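Transcription factor cep-1 (Caenorhabditis elegans, PDB 1T4W) activates transcription by binding the same DNA consensus sequence as p53, promotes apoptosis under genotoxic stress and has a role in meiotic chromosome segregation. Local coordinates at residues 58-63 against 101-106. Numbering follows the deposited sequence.
Sequences LRIRFV and FYIRNS
F101 brings its ring up to strand 57-65, between I60 and F62. The tight part is here: F62 CB sits over one face of that ring, a CH-pi contact 3.9 Å from the centroid. At the edge of the same ring, I60 O lies in its plane, 3.6 Å from F101 CZ, while I60 CG2 touches F101 CE2 at 3.9 Å. With chi1 at 69°, CG of F101 stands between its own backbone N and carbonyl carbon, and the ring extends toward the other strand. F62 offers little beyond CB: its CG is anti to the backbone N (chi1 -170°), which carries the phenyl group away to meet F137. The I103 end is looser, a single tip-to-tip meeting of the CD1 methyls of I60 and I103 at 4.1 Å. Beyond it, R104 at the strand's end and N105 in the turn after it are exposed, and N105 ND2 is hydrogen-bonded to D134 OD2. R61 points the other way, its guanidinium held by a salt bridge to D81. The segment axes approach to 8.9 Å at 149°. The two strands belong to the facing sheets of the p53-like beta sandwich, and all five touching residues are buried. Strand 101-104 edges the antiparallel sheet beside 130-137, whose F133, I135 and F137 join the packing; strand 57-65 runs inside the opposing sheet, between 152-160 and 119-123, with F120 set edge-to-face against F101.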
ATOM      1  N   LEU A  58       6.439   7.407  -9.142  1.00 23.01           N
ATOM      2  CA  LEU A  58       5.672   7.058  -7.957  1.00 20.06           C
ATOM      3  C   LEU A  58       6.326   5.859  -7.265  1.00 27.22           C
ATOM      4  O   LEU A  58       6.533   4.817  -7.880  1.00 24.13           O
ATOM      5  CB  LEU A  58       4.236   6.698  -8.328  1.00 19.45           C
ATOM      6  CG  LEU A  58       3.312   6.471  -7.113  1.00 16.14           C
ATOM      7  CD1 LEU A  58       2.857   7.815  -6.529  1.00 13.66           C
ATOM      8  CD2 LEU A  58       2.108   5.674  -7.550  1.00 27.73           C
ATOM      9  N   ARG A  59       6.664   6.018  -5.994  1.00 17.17           N
ATOM     10  CA  ARG A  59       7.267   4.928  -5.241  1.00 25.98           C
ATOM     11  C   ARG A  59       6.182   4.274  -4.390  1.00 19.37           C
ATOM     12  O   ARG A  59       5.337   4.959  -3.804  1.00 18.62           O
ATOM     13  CB  ARG A  59       8.410   5.444  -4.352  1.00 19.72           C
ATOM     14  CG  ARG A  59       9.719   5.684  -5.104  1.00 18.53           C
ATOM     15  CD  ARG A  59      10.837   6.233  -4.172  1.00 20.71           C
ATOM     16  NE  ARG A  59      10.548   7.578  -3.654  1.00 23.31           N
ATOM     17  CZ  ARG A  59      10.258   7.858  -2.384  1.00 20.32           C
ATOM     18  NH1 ARG A  59      10.200   6.888  -1.479  1.00 19.71           N
ATOM     19  NH2 ARG A  59      10.072   9.116  -1.998  1.00 18.85           N
ATOM     20  N   ILE A  60       6.211   2.949  -4.329  1.00 18.92           N
ATOM     21  CA  ILE A  60       5.231   2.175  -3.570  1.00 19.64           C
ATOM     22  C   ILE A  60       5.975   1.305  -2.547  1.00 18.60           C
ATOM     23  O   ILE A  60       6.852   0.531  -2.913  1.00 17.59           O
ATOM     24  CB  ILE A  60       4.423   1.246  -4.496  1.00 16.88           C
ATOM     25  CG1 ILE A  60       3.747   2.069  -5.598  1.00 23.18           C
ATOM     26  CG2 ILE A  60       3.378   0.475  -3.672  1.00 14.78           C
ATOM     27  CD1 ILE A  60       3.365   1.245  -6.816  1.00 35.11           C
ATOM     28  N   ARG A  61       5.614   1.448  -1.279  1.00 16.00           N
ATOM     29  CA  ARG A  61       6.236   0.696  -0.197  1.00 20.71           C
ATOM     30  C   ARG A  61       5.190   0.009   0.667  1.00 22.86           C
ATOM     31  O   ARG A  61       4.021   0.407   0.706  1.00 19.17           O
ATOM     32  CB  ARG A  61       7.052   1.626   0.708  1.00 19.51           C
ATOM     33  CG  ARG A  61       8.322   2.244   0.080  1.00 12.93           C
ATOM     34  CD  ARG A  61       9.213   2.812   1.225  1.00 20.20           C
ATOM     35  NE  ARG A  61       9.747   1.723   2.037  1.00 25.46           N
ATOM     36  CZ  ARG A  61      10.275   1.857   3.247  1.00 26.71           C
ATOM     37  NH1 ARG A  61      10.731   0.783   3.880  1.00 24.07           N
ATOM     38  NH2 ARG A  61      10.333   3.053   3.833  1.00 18.37           N
ATOM     39  N   PHE A  62       5.623  -1.029   1.369  1.00 17.73           N
ATOM     40  CA  PHE A  62       4.736  -1.737   2.261  1.00 15.97           C
ATOM     41  C   PHE A  62       5.560  -1.939   3.531  1.00 21.02           C
ATOM     42  O   PHE A  62       6.482  -2.772   3.595  1.00 19.21           O
ATOM     43  CB  PHE A  62       4.260  -3.051   1.638  1.00 14.95           C
ATOM     44  CG  PHE A  62       3.156  -3.721   2.424  1.00 17.54           C
ATOM     45  CD1 PHE A  62       1.958  -3.037   2.680  1.00 21.60           C
ATOM     46  CD2 PHE A  62       3.313  -5.025   2.911  1.00 13.88           C
ATOM     47  CE1 PHE A  62       0.927  -3.631   3.406  1.00 14.56           C
ATOM     48  CE2 PHE A  62       2.290  -5.646   3.645  1.00 20.02           C
ATOM     49  CZ  PHE A  62       1.088  -4.950   3.895  1.00 19.28           C
ATOM     50  N   VAL A  63       5.213  -1.141   4.535  1.00 17.15           N
ATOM     51  CA  VAL A  63       5.936  -1.103   5.801  1.00 19.37           C
ATOM     52  C   VAL A  63       5.099  -1.401   7.042  1.00 20.46           C
ATOM     53  O   VAL A  63       3.864  -1.503   6.980  1.00 21.35           O
ATOM     54  CB  VAL A  63       6.569   0.304   5.993  1.00 21.52           C
ATOM     55  CG1 VAL A  63       7.282   0.720   4.708  1.00 18.29           C
ATOM     56  CG2 VAL A  63       5.489   1.348   6.364  1.00 17.81           C
ATOM     57  N   PHE A 101       5.324  -8.079  -1.366  1.00 20.92           N
ATOM     58  CA  PHE A 101       4.273  -7.739  -2.323  1.00 25.94           C
ATOM     59  C   PHE A 101       4.775  -7.517  -3.741  1.00 26.09           C
ATOM     60  O   PHE A 101       5.955  -7.276  -3.958  1.00 25.42           O
ATOM     61  CB  PHE A 101       3.546  -6.470  -1.857  1.00 18.29           C
ATOM     62  CG  PHE A 101       4.387  -5.219  -1.940  1.00 18.63           C
ATOM     63  CD1 PHE A 101       5.476  -5.043  -1.103  1.00 17.98           C
ATOM     64  CD2 PHE A 101       4.096  -4.226  -2.878  1.00 17.36           C
ATOM     65  CE1 PHE A 101       6.282  -3.894  -1.189  1.00 15.48           C
ATOM     66  CE2 PHE A 101       4.882  -3.073  -2.976  1.00 18.53           C
ATOM     67  CZ  PHE A 101       5.979  -2.904  -2.127  1.00 25.42           C
ATOM     68  N   TYR A 102       3.856  -7.575  -4.698  1.00 24.47           N
ATOM     69  CA  TYR A 102       4.184  -7.361  -6.106  1.00 24.94           C
ATOM     70  C   TYR A 102       3.131  -6.473  -6.778  1.00 34.26           C
ATOM     71  O   TYR A 102       2.018  -6.293  -6.267  1.00 23.39           O
ATOM     72  CB  TYR A 102       4.279  -8.700  -6.849  1.00 24.19           C
ATOM     73  CG  TYR A 102       5.260  -9.667  -6.217  1.00 34.18           C
ATOM     74  CD1 TYR A 102       4.868 -10.519  -5.175  1.00 38.91           C
ATOM     75  CD2 TYR A 102       6.602  -9.681  -6.613  1.00 32.01           C
ATOM     76  CE1 TYR A 102       5.794 -11.358  -4.542  1.00 35.80           C
ATOM     77  CE2 TYR A 102       7.525 -10.503  -5.990  1.00 44.40           C
ATOM     78  CZ  TYR A 102       7.118 -11.336  -4.952  1.00 39.62           C
ATOM     79  OH  TYR A 102       8.060 -12.095  -4.310  1.00 24.62           O
ATOM     80  N   ILE A 103       3.501  -5.927  -7.929  1.00 28.05           N
ATOM     81  CA  ILE A 103       2.642  -5.043  -8.698  1.00 23.66           C
ATOM     82  C   ILE A 103       2.316  -5.723 -10.028  1.00 28.52           C
ATOM     83  O   ILE A 103       3.215  -6.149 -10.757  1.00 30.83           O
ATOM     84  CB  ILE A 103       3.381  -3.693  -8.948  1.00 24.64           C
ATOM     85  CG1 ILE A 103       3.796  -3.085  -7.600  1.00 30.63           C
ATOM     86  CG2 ILE A 103       2.502  -2.729  -9.753  1.00 29.13           C
ATOM     87  CD1 ILE A 103       2.640  -2.788  -6.654  1.00 28.60           C
ATOM     88  N   ARG A 104       1.029  -5.828 -10.343  1.00 29.99           N
ATOM     89  CA  ARG A 104       0.595  -6.467 -11.581  1.00 30.02           C
ATOM     90  C   ARG A 104      -0.419  -5.583 -12.306  1.00 28.26           C
ATOM     91  O   ARG A 104      -1.059  -4.704 -11.701  1.00 24.19           O
ATOM     92  CB  ARG A 104      -0.043  -7.833 -11.280  1.00 35.46           C
ATOM     93  CG  ARG A 104       0.863  -8.814 -10.519  1.00 51.10           C
ATOM     94  CD  ARG A 104       2.034  -9.299 -11.373  1.00 49.07           C
ATOM     95  NE  ARG A 104       1.591 -10.095 -12.520  1.00 57.39           N
ATOM     96  CZ  ARG A 104       1.303 -11.394 -12.473  1.00 59.67           C
ATOM     97  NH1 ARG A 104       1.407 -12.063 -11.333  1.00 68.38           N
ATOM     98  NH2 ARG A 104       0.908 -12.026 -13.569  1.00 50.14           N
ATOM     99  N   ASN A 105      -0.573  -5.842 -13.598  1.00 27.90           N
ATOM    100  CA  ASN A 105      -1.495  -5.089 -14.439  1.00 19.60           C
ATOM    101  C   ASN A 105      -1.291  -3.602 -14.231  1.00 24.98           C
ATOM    102  O   ASN A 105      -2.248  -2.844 -14.112  1.00 24.74           O
ATOM    103  CB  ASN A 105      -2.944  -5.475 -14.120  1.00 30.45           C
ATOM    104  CG  ASN A 105      -3.201  -6.945 -14.361  1.00 45.33           C
ATOM    105  OD1 ASN A 105      -2.942  -7.452 -15.453  1.00 32.68           O
ATOM    106  ND2 ASN A 105      -3.695  -7.644 -13.345  1.00 32.29           N
ATOM    107  N   SER A 106      -0.030  -3.187 -14.201  1.00 22.22           N
ATOM    108  CA  SER A 106       0.285  -1.785 -14.008  1.00 17.93           C
ATOM    109  C   SER A 106       0.206  -1.084 -15.335  1.00 32.80           C
ATOM    110  O   SER A 106       0.835  -1.524 -16.323  1.00 22.03           O
ATOM    111  CB  SER A 106       1.711  -1.622 -13.455  1.00 17.26           C
ATOM    112  OG  SER A 106       2.026  -0.246 -13.311  1.00 25.81           O
TER